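Local coordinates for LPXTG cell wall surface protein (Streptococcus gordonii, PDB 4IGB) that is anchored to the streptococcal cell wall and probably acts as an adhesin, its N-terminal N1 and N2 domains being the part described, at residues B[115-124]-B[166-174]; B[286-294]-B[415-425]. All coordinates share one frame; numbering follows the deposited sequence.

Interaction 1: residues B[115-124]-B[166-174]; sequences TLHYLNTAQA and MNKAFWIDA
The imidazole of His117 lies almost flat on the six-membered ring of Trp171 in an offset stack, with centroids 3.8 Å apart. The two planes are inclined by only 8°. CG of Trp171 sits between its own backbone N and carbonyl carbon (chi1 59°), a torsion that swings the indole back across the neighbouring strand and under the histidine. At the pyrrole end of the same indole, Leu119 brings CD2 to the edge, 3.6 Å from CD1 of Trp171. On the other face, Tyr118 turns its edge to the face of Phe170 in an offset edge-to-face pair, the planes inclined at 62°, and CB of Leu116 meets Phe170 CD1 at 3.6 Å. Met128 of helix 122-129 packs on both Tyr118 and Phe170 on this buried side.

The backbone sets the register: strands 103-118 and 170-182 are antiparallel neighbours in the large sheet of the N-terminal domain, with Thr115–Asp173 and His117–Trp171 as hydrogen-bonded pairs. His117 N donates to Trp171 O over 2.7 Å. The ladder runs one step past the strand end, where Leu119 N reaches Ala169 O.

Polar side chains and water finish both ends. The Gln123 chain is bent at chi2, bringing its amide back over the loop, and NE2 donates a straight bond of 3.0 Å to Asn167 O, which lies near the amide plane. Thr121 N-caps the helix by accepting from Ala124 N, while a water joins its OG1 to Lys168 O. A second water lies in the plane of the His117 ring, 2.7 Å from NE2, and donates to Asp173 OD1; OD2 of that aspartate is bonded to Tyr212.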
loop_
_atom_site.group_PDB
_atom_site.type_symbol
_atom_site.label_atom_id
_atom_site.label_comp_id
_atom_site.label_asym_id
_atom_site.label_seq_id
_atom_site.Cartn_x
_atom_site.Cartn_y
_atom_site.Cartn_z
ATOM N N THR B 115 5.867 -4.970 22.352
ATOM C CA THR B 115 6.385 -5.768 23.452
ATOM C C THR B 115 7.895 -5.560 23.552
ATOM O O THR B 115 8.627 -5.762 22.575
ATOM C CB THR B 115 6.119 -7.279 23.231
ATOM O OG1 THR B 115 4.717 -7.506 23.019
ATOM C CG2 THR B 115 6.600 -8.088 24.438
ATOM N N LEU B 116 8.343 -5.151 24.733
ATOM C CA LEU B 116 9.765 -5.018 25.040
ATOM C C LEU B 116 10.255 -6.329 25.636
ATOM O O LEU B 116 9.805 -6.732 26.711
ATOM C CB LEU B 116 9.986 -3.879 26.052
ATOM C CG LEU B 116 10.226 -2.449 25.539
ATOM C CD1 LEU B 116 9.500 -2.142 24.244
ATOM C CD2 LEU B 116 9.885 -1.410 26.602
ATOM N N HIS B 117 11.165 -6.993 24.932
ATOM C CA HIS B 117 11.780 -8.224 25.411
ATOM C C HIS B 117 13.091 -7.916 26.121
ATOM O O HIS B 117 14.078 -7.525 25.495
ATOM C CB HIS B 117 12.033 -9.196 24.248
ATOM C CG HIS B 117 10.779 -9.750 23.643
ATOM N ND1 HIS B 117 10.208 -10.933 24.063
ATOM C CD2 HIS B 117 9.972 -9.272 22.666
ATOM C CE1 HIS B 117 9.113 -11.166 23.363
ATOM N NE2 HIS B 117 8.945 -10.170 22.511
ATOM N N TYR B 118 13.095 -8.083 27.438
ATOM C CA TYR B 118 14.296 -7.856 28.233
ATOM C C TYR B 118 15.463 -8.730 27.743
ATOM O O TYR B 118 15.309 -9.938 27.547
ATOM C CB TYR B 118 14.003 -8.117 29.713
ATOM C CG TYR B 118 15.129 -7.703 30.635
ATOM C CD1 TYR B 118 15.516 -6.365 30.728
ATOM C CD2 TYR B 118 15.796 -8.638 31.417
ATOM C CE1 TYR B 118 16.539 -5.970 31.569
ATOM C CE2 TYR B 118 16.824 -8.250 32.269
ATOM C CZ TYR B 118 17.187 -6.916 32.337
ATOM O OH TYR B 118 18.201 -6.520 33.169
ATOM N N LEU B 119 16.624 -8.116 27.533
ATOM C CA LEU B 119 17.760 -8.818 26.941
ATOM C C LEU B 119 18.578 -9.659 27.934
ATOM O O LEU B 119 19.397 -10.470 27.525
ATOM C CB LEU B 119 18.674 -7.835 26.225
ATOM C CG LEU B 119 18.270 -7.453 24.801
ATOM C CD1 LEU B 119 19.060 -6.238 24.355
ATOM C CD2 LEU B 119 18.489 -8.629 23.850
ATOM N N ASN B 120 18.365 -9.468 29.230
ATOM C CA ASN B 120 19.071 -10.283 30.220
ATOM C C ASN B 120 20.588 -10.322 30.019
ATOM O O ASN B 120 21.191 -11.387 29.923
ATOM C CB ASN B 120 18.514 -11.708 30.227
ATOM C CG ASN B 120 17.328 -11.856 31.147
ATOM O OD1 ASN B 120 16.198 -12.080 30.703
ATOM N ND2 ASN B 120 17.579 -11.726 32.448
ATOM N N THR B 121 21.191 -9.146 29.940
ATOM C CA THR B 121 22.630 -9.038 29.795
ATOM C C THR B 121 23.115 -8.008 30.790
ATOM O O THR B 121 22.311 -7.289 31.384
ATOM C CB THR B 121 23.016 -8.578 28.392
ATOM O OG1 THR B 121 22.399 -7.316 28.119
ATOM C CG2 THR B 121 22.564 -9.595 27.359
ATOM N N ALA B 122 24.431 -7.935 30.974
ATOM C CA ALA B 122 25.001 -6.922 31.849
ATOM C C ALA B 122 24.607 -5.534 31.344
ATOM O O ALA B 122 24.231 -4.674 32.129
ATOM C CB ALA B 122 26.522 -7.062 31.926
ATOM N N GLN B 123 24.691 -5.320 30.031
ATOM C CA GLN B 123 24.255 -4.052 29.453
ATOM C C GLN B 123 22.808 -3.736 29.858
ATOM O O GLN B 123 22.516 -2.664 30.394
ATOM C CB GLN B 123 24.402 -4.077 27.932
ATOM C CG GLN B 123 23.855 -2.843 27.226
ATOM C CD GLN B 123 24.548 -1.560 27.652
ATOM O OE1 GLN B 123 25.688 -1.580 28.109
ATOM N NE2 GLN B 123 23.855 -0.435 27.512
ATOM N N ALA B 124 21.911 -4.690 29.628
ATOM C CA ALA B 124 20.495 -4.506 29.960
ATOM C C ALA B 124 20.316 -4.154 31.433
ATOM O O ALA B 124 19.588 -3.231 31.775
ATOM C CB ALA B 124 19.679 -5.765 29.600
ATOM N N MET B 166 17.250 3.994 26.844
ATOM C CA MET B 166 18.116 2.840 27.073
ATOM C C MET B 166 18.690 2.264 25.788
ATOM O O MET B 166 17.974 2.112 24.796
ATOM C CB MET B 166 17.343 1.733 27.787
ATOM C CG MET B 166 16.881 2.097 29.160
ATOM S SD MET B 166 16.060 0.691 29.940
ATOM C CE MET B 166 15.687 1.444 31.523
ATOM N N ASN B 167 19.980 1.935 25.818
ATOM C CA ASN B 167 20.623 1.233 24.716
ATOM C C ASN B 167 20.767 -0.252 25.006
ATOM O O ASN B 167 21.301 -0.646 26.042
ATOM C CB ASN B 167 22.009 1.816 24.429
ATOM C CG ASN B 167 21.944 3.231 23.914
ATOM O OD1 ASN B 167 21.960 4.189 24.695
ATOM N ND2 ASN B 167 21.881 3.377 22.590
ATOM N N LYS B 168 20.293 -1.074 24.083
ATOM C CA LYS B 168 20.539 -2.504 24.161
ATOM C C LYS B 168 20.028 -3.091 25.456
ATOM O O LYS B 168 20.668 -3.972 26.032
ATOM C CB LYS B 168 22.037 -2.793 24.028
ATOM C CG LYS B 168 22.640 -2.316 22.723
ATOM C CD LYS B 168 24.165 -2.381 22.775
ATOM C CE LYS B 168 24.784 -1.841 21.505
ATOM N NZ LYS B 168 26.265 -1.778 21.630
ATOM N N ALA B 169 18.877 -2.608 25.913
ATOM C CA ALA B 169 18.238 -3.138 27.118
ATOM C C ALA B 169 17.090 -4.106 26.803
ATOM O O ALA B 169 16.905 -5.121 27.486
ATOM C CB ALA B 169 17.740 -2.002 27.986
ATOM N N PHE B 170 16.306 -3.781 25.779
ATOM C CA PHE B 170 15.227 -4.661 25.329
ATOM C C PHE B 170 15.259 -4.711 23.812
ATOM O O PHE B 170 15.532 -3.696 23.170
ATOM C CB PHE B 170 13.840 -4.113 25.715
ATOM C CG PHE B 170 13.616 -3.925 27.195
ATOM C CD1 PHE B 170 12.889 -4.851 27.920
ATOM C CD2 PHE B 170 14.079 -2.800 27.841
ATOM C CE1 PHE B 170 12.662 -4.678 29.260
ATOM C CE2 PHE B 170 13.856 -2.619 29.181
ATOM C CZ PHE B 170 13.149 -3.564 29.897
ATOM N N TRP B 171 14.951 -5.863 23.223
ATOM C CA TRP B 171 14.597 -5.853 21.804
ATOM C C TRP B 171 13.080 -5.680 21.719
ATOM O O TRP B 171 12.368 -5.949 22.695
ATOM C CB TRP B 171 15.097 -7.093 21.044
ATOM C CG TRP B 171 14.613 -8.445 21.545
ATOM C CD1 TRP B 171 15.128 -9.167 22.581
ATOM C CD2 TRP B 171 13.556 -9.249 20.984
ATOM N NE1 TRP B 171 14.453 -10.366 22.707
ATOM C CE2 TRP B 171 13.483 -10.435 21.743
ATOM C CE3 TRP B 171 12.660 -9.072 19.921
ATOM C CZ2 TRP B 171 12.543 -11.435 21.481
ATOM C CZ3 TRP B 171 11.733 -10.067 19.658
ATOM C CH2 TRP B 171 11.685 -11.235 20.433
ATOM N N ILE B 172 12.588 -5.205 20.579
ATOM C CA ILE B 172 11.179 -4.870 20.485
ATOM C C ILE B 172 10.458 -5.695 19.426
ATOM O O ILE B 172 11.065 -6.192 18.474
ATOM C CB ILE B 172 10.967 -3.368 20.200
ATOM C CG1 ILE B 172 11.390 -3.036 18.762
ATOM C CG2 ILE B 172 11.709 -2.521 21.233
ATOM C CD1 ILE B 172 11.209 -1.569 18.387
ATOM N N ASP B 173 9.152 -5.827 19.622
ATOM C CA ASP B 173 8.264 -6.452 18.668
ATOM C C ASP B 173 7.059 -5.531 18.553
ATOM O O ASP B 173 6.266 -5.414 19.482
ATOM C CB ASP B 173 7.862 -7.853 19.148
ATOM C CG ASP B 173 6.890 -8.553 18.194
ATOM O OD1 ASP B 173 6.553 -9.728 18.449
ATOM O OD2 ASP B 173 6.456 -7.942 17.198
ATOM N N ALA B 174 6.953 -4.846 17.424
ATOM C CA ALA B 174 5.846 -3.926 17.200
ATOM C C ALA B 174 4.826 -4.529 16.253
ATOM O O ALA B 174 5.159 -4.910 15.132
ATOM C CB ALA B 174 6.360 -2.588 16.648
HETATM O O HOH W 1 4.001 -6.987 20.546
HETATM O O HOH W 2 6.541 -10.281 21.295
HETATM O O HOH W 3 22.188 -6.404 25.608
#

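Interaction 2: residues B[286-294]-B[415-425]; sequences YIEKIDPRP and LHVDNLSAPSN. With GOL (glycerol), chain L; SO4 (sulfate ion), chain J.
Ile290 points its branched side chain at the hairpin formed by strands 409-417 and 420-423, whose tight end is a type II' beta turn from Val417 to Leu420. This is the junction between the two domains: 286-294 leaves the last strand of the N-terminal domain and passes along the hairpin of the N2 domain, a member of the adhesin clan. Both branches of Ile290 rest on Ala422. CG2, anti to the backbone N, presses on Ala422 CB at 3.5 Å, a tight carbon contact, and also faces Leu415 CD2; CD1 touches the same methyl and also reaches Leu420 CB at 4.1 Å.

Farther toward the N-terminal domain, Glu288 and Leu420 cross at about a right angle, the leucine methyls lying against the carboxylate. OE2 of Glu288 forms a salt bridge with Arg263 and OE1 accepts a hydrogen bond from Leu327 N, so both oxygens of this buried acid have partners. At the other end Pro294 stands at a similar angle to Leu415, with its CG 3.8 Å from Leu415 CB.

A glycerol, probably from the crystallisation liquor, bridges the segments: O2 donates to Ser421 O at 2.6 Å, O3 donates to Glu288 O, and O1 accepts from Ile290 N.

Arg293 reaches the backbone of Pro423 and Ser424, its chain bent at chi3 (50°), which turns the guanidinium edge to the carbonyls. NE donates to Pro423 O over 3.2 Å, with the oxygen near the guanidinium plane, while NH1 makes a weak bond to Ser424 O.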
loop_
_atom_site.group_PDB
_atom_site.type_symbol
_atom_site.label_atom_id
_atom_site.label_comp_id
_atom_site.label_asym_id
_atom_site.label_seq_id
_atom_site.Cartn_x
_atom_site.Cartn_y
_atom_site.Cartn_z
ATOM N N TYR B 286 2.653 2.847 0.093
ATOM C CA TYR B 286 2.593 3.027 -1.348
ATOM C C TYR B 286 1.277 2.520 -1.933
ATOM O O TYR B 286 0.515 1.799 -1.273
ATOM C CB TYR B 286 3.718 2.251 -2.021
ATOM C CG TYR B 286 5.109 2.460 -1.463
ATOM C CD1 TYR B 286 6.031 3.267 -2.126
ATOM C CD2 TYR B 286 5.521 1.819 -0.298
ATOM C CE1 TYR B 286 7.315 3.453 -1.628
ATOM C CE2 TYR B 286 6.815 1.993 0.202
ATOM C CZ TYR B 286 7.698 2.816 -0.466
ATOM O OH TYR B 286 8.973 2.986 0.031
ATOM N N ILE B 287 1.032 2.903 -3.179
ATOM C CA ILE B 287 0.123 2.177 -4.043
ATOM C C ILE B 287 0.745 2.110 -5.425
ATOM O O ILE B 287 1.611 2.925 -5.785
ATOM C CB ILE B 287 -1.264 2.853 -4.189
ATOM C CG1 ILE B 287 -1.112 4.273 -4.739
ATOM C CG2 ILE B 287 -2.027 2.839 -2.873
ATOM C CD1 ILE B 287 -2.433 4.909 -5.160
ATOM N N GLU B 288 0.292 1.139 -6.202
ATOM C CA GLU B 288 0.716 1.025 -7.585
ATOM C C GLU B 288 0.010 2.084 -8.415
ATOM O O GLU B 288 -0.976 2.667 -7.969
ATOM C CB GLU B 288 0.440 -0.390 -8.088
ATOM C CG GLU B 288 1.251 -1.420 -7.307
ATOM C CD GLU B 288 0.643 -2.811 -7.333
ATOM O OE1 GLU B 288 1.114 -3.624 -8.155
ATOM O OE2 GLU B 288 -0.300 -3.089 -6.532
ATOM N N LYS B 289 0.532 2.347 -9.609
ATOM C CA LYS B 289 0.047 3.445 -10.452
ATOM C C LYS B 289 -0.802 2.989 -11.619
ATOM O O LYS B 289 -0.367 2.170 -12.426
ATOM C CB LYS B 289 1.228 4.232 -11.036
ATOM C CG LYS B 289 1.753 5.364 -10.175
ATOM C CD LYS B 289 2.720 6.240 -10.974
ATOM C CE LYS B 289 3.554 7.116 -10.054
ATOM N NZ LYS B 289 4.643 7.828 -10.794
ATOM N N ILE B 290 -2.012 3.523 -11.721
ATOM C CA ILE B 290 -2.774 3.404 -12.960
ATOM C C ILE B 290 -3.008 4.828 -13.410
ATOM O O ILE B 290 -3.995 5.457 -13.045
ATOM C CB ILE B 290 -4.114 2.624 -12.797
ATOM C CG1 ILE B 290 -3.843 1.155 -12.461
ATOM C CG2 ILE B 290 -4.949 2.687 -14.091
ATOM C CD1 ILE B 290 -5.098 0.349 -12.139
ATOM N N ASP B 291 -2.065 5.342 -14.187
ATOM C CA ASP B 291 -2.019 6.761 -14.477
ATOM C C ASP B 291 -1.409 6.975 -15.860
ATOM O O ASP B 291 -0.271 6.587 -16.108
ATOM C CB ASP B 291 -1.207 7.466 -13.387
ATOM C CG ASP B 291 -0.837 8.898 -13.747
ATOM O OD1 ASP B 291 -1.536 9.520 -14.572
ATOM O OD2 ASP B 291 0.163 9.410 -13.190
ATOM N N PRO B 292 -2.164 7.611 -16.762
ATOM C CA PRO B 292 -3.477 8.226 -16.503
ATOM C C PRO B 292 -4.610 7.252 -16.191
ATOM O O PRO B 292 -4.571 6.101 -16.593
ATOM C CB PRO B 292 -3.788 8.954 -17.818
ATOM C CG PRO B 292 -3.000 8.205 -18.851
ATOM C CD PRO B 292 -1.738 7.776 -18.161
ATOM N N ARG B 293 -5.623 7.739 -15.488
ATOM C CA ARG B 293 -6.851 6.987 -15.274
ATOM C C ARG B 293 -7.529 6.782 -16.616
ATOM O O ARG B 293 -7.193 7.453 -17.593
ATOM C CB ARG B 293 -7.794 7.761 -14.345
ATOM C CG ARG B 293 -7.248 7.971 -12.949
ATOM C CD ARG B 293 -7.973 9.122 -12.242
ATOM N NE ARG B 293 -9.431 9.002 -12.322
ATOM C CZ ARG B 293 -10.280 9.917 -11.857
ATOM N NH1 ARG B 293 -11.592 9.732 -11.953
ATOM N NH2 ARG B 293 -9.816 11.023 -11.286
ATOM N N PRO B 294 -8.495 5.855 -16.674
ATOM C CA PRO B 294 -9.241 5.713 -17.925
ATOM C C PRO B 294 -9.923 7.020 -18.306
ATOM O O PRO B 294 -10.393 7.766 -17.439
ATOM C CB PRO B 294 -10.268 4.623 -17.593
ATOM C CG PRO B 294 -9.544 3.771 -16.586
ATOM C CD PRO B 294 -8.788 4.763 -15.728
ATOM N N LEU B 415 -11.549 0.323 -14.691
ATOM C CA LEU B 415 -10.547 -0.639 -15.115
ATOM C C LEU B 415 -10.129 -1.460 -13.920
ATOM O O LEU B 415 -9.898 -0.926 -12.837
ATOM C CB LEU B 415 -9.330 0.067 -15.701
ATOM C CG LEU B 415 -8.113 -0.778 -16.085
ATOM C CD1 LEU B 415 -8.446 -1.805 -17.171
ATOM C CD2 LEU B 415 -6.977 0.137 -16.546
ATOM N N HIS B 416 -10.068 -2.767 -14.125
ATOM C CA HIS B 416 -9.489 -3.660 -13.146
ATOM C C HIS B 416 -8.250 -4.322 -13.726
ATOM O O HIS B 416 -8.242 -4.743 -14.882
ATOM C CB HIS B 416 -10.502 -4.714 -12.725
ATOM C CG HIS B 416 -11.732 -4.138 -12.109
ATOM N ND1 HIS B 416 -11.890 -4.012 -10.748
ATOM C CD2 HIS B 416 -12.850 -3.619 -12.668
ATOM C CE1 HIS B 416 -13.061 -3.456 -10.491
ATOM N NE2 HIS B 416 -13.667 -3.211 -11.639
ATOM N N VAL B 417 -7.213 -4.397 -12.903
ATOM C CA VAL B 417 -5.963 -5.067 -13.221
ATOM C C VAL B 417 -5.650 -5.849 -11.947
ATOM O O VAL B 417 -5.463 -5.247 -10.905
ATOM C CB VAL B 417 -4.836 -4.037 -13.489
ATOM C CG1 VAL B 417 -3.489 -4.731 -13.663
ATOM C CG2 VAL B 417 -5.170 -3.177 -14.715
ATOM N N ASP B 418 -5.641 -7.181 -12.024
ATOM C CA ASP B 418 -5.720 -8.024 -10.820
ATOM C C ASP B 418 -6.796 -7.468 -9.875
ATOM O O ASP B 418 -7.926 -7.275 -10.300
ATOM C CB ASP B 418 -4.368 -8.155 -10.123
ATOM C CG ASP B 418 -3.353 -8.903 -10.961
ATOM O OD1 ASP B 418 -3.751 -9.504 -11.985
ATOM O OD2 ASP B 418 -2.160 -8.904 -10.590
ATOM N N ASN B 419 -6.453 -7.206 -8.614
ATOM C CA ASN B 419 -7.430 -6.640 -7.670
ATOM C C ASN B 419 -7.367 -5.111 -7.587
ATOM O O ASN B 419 -8.018 -4.507 -6.736
ATOM C CB ASN B 419 -7.262 -7.248 -6.263
ATOM C CG ASN B 419 -5.915 -6.921 -5.649
ATOM O OD1 ASN B 419 -4.951 -6.634 -6.374
ATOM N ND2 ASN B 419 -5.835 -6.956 -4.308
ATOM N N LEU B 420 -6.580 -4.481 -8.461
ATOM C CA LEU B 420 -6.536 -3.019 -8.516
ATOM C C LEU B 420 -7.755 -2.464 -9.235
ATOM O O LEU B 420 -8.405 -3.167 -10.005
ATOM C CB LEU B 420 -5.260 -2.520 -9.207
ATOM C CG LEU B 420 -3.991 -3.156 -8.634
ATOM C CD1 LEU B 420 -2.746 -2.695 -9.381
ATOM C CD2 LEU B 420 -3.893 -2.860 -7.119
ATOM N N SER B 421 -8.051 -1.195 -8.976
ATOM C CA SER B 421 -9.187 -0.531 -9.573
ATOM C C SER B 421 -8.781 0.856 -9.981
ATOM O O SER B 421 -8.016 1.489 -9.281
ATOM C CB SER B 421 -10.317 -0.397 -8.556
ATOM O OG SER B 421 -11.210 -1.463 -8.687
ATOM N N ALA B 422 -9.303 1.322 -11.111
ATOM C CA ALA B 422 -9.175 2.721 -11.489
ATOM C C ALA B 422 -10.426 3.170 -12.235
ATOM O O ALA B 422 -10.632 2.801 -13.385
ATOM C CB ALA B 422 -7.956 2.931 -12.351
ATOM N N PRO B 423 -11.254 3.996 -11.589
ATOM C CA PRO B 423 -12.428 4.506 -12.301
ATOM C C PRO B 423 -12.057 5.617 -13.261
ATOM O O PRO B 423 -11.119 6.354 -13.010
ATOM C CB PRO B 423 -13.316 5.075 -11.183
ATOM C CG PRO B 423 -12.471 5.021 -9.904
ATOM C CD PRO B 423 -11.069 4.651 -10.285
ATOM N N SER B 424 -12.814 5.733 -14.343
ATOM C CA SER B 424 -12.652 6.815 -15.299
ATOM C C SER B 424 -13.209 8.104 -14.704
ATOM O O SER B 424 -13.764 8.104 -13.606
ATOM C CB SER B 424 -13.435 6.497 -16.565
ATOM O OG SER B 424 -14.829 6.624 -16.312
ATOM N N ASN B 425 -13.061 9.203 -15.433
ATOM C CA ASN B 425 -13.834 10.395 -15.129
ATOM C C ASN B 425 -15.291 10.052 -15.375
ATOM O O ASN B 425 -15.597 9.149 -16.166
ATOM C CB ASN B 425 -13.435 11.525 -16.069
ATOM C CG ASN B 425 -13.546 11.118 -17.520
ATOM O OD1 ASN B 425 -12.790 10.268 -17.990
ATOM N ND2 ASN B 425 -14.507 11.696 -18.232
HETATM C C1 GOL L . -4.062 4.331 -8.690
HETATM O O1 GOL L . -3.459 4.978 -9.778
HETATM C C2 GOL L . -4.873 3.146 -9.205
HETATM O O2 GOL L . -6.246 3.366 -8.934
HETATM C C3 GOL L . -4.386 1.924 -8.445
HETATM O O3 GOL L . -3.668 2.365 -7.309
HETATM S S SO4 J . 11.441 4.464 -2.171
HETATM O O1 SO4 J . 12.472 3.505 -2.558
HETATM O O2 SO4 J . 10.876 4.075 -0.890
HETATM O O3 SO4 J . 10.401 4.480 -3.198
HETATM O O4 SO4 J . 12.032 5.795 -2.020
#

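In the fold
Interactions 1 and 2 illustrate two ways in which distant parts of one chain are joined. In interaction 1, neighbouring strands within the N-terminal domain are tied by a backbone ladder and aromatic pairs; in interaction 2, the connection into the N2 domain is held against a hairpin by apolar side chains and two arginine hydrogen bonds, one of them weak. They follow one another along the chain and lie on opposite sides of its centre, with centres about 44 Å apart and nearest atoms about 17 Å apart, so neither touches the other. The sodium ion, bound by Asp198, Asp200 and Thr248, belongs to neither contact, whereas glycerol sits directly between the segments of interaction 2.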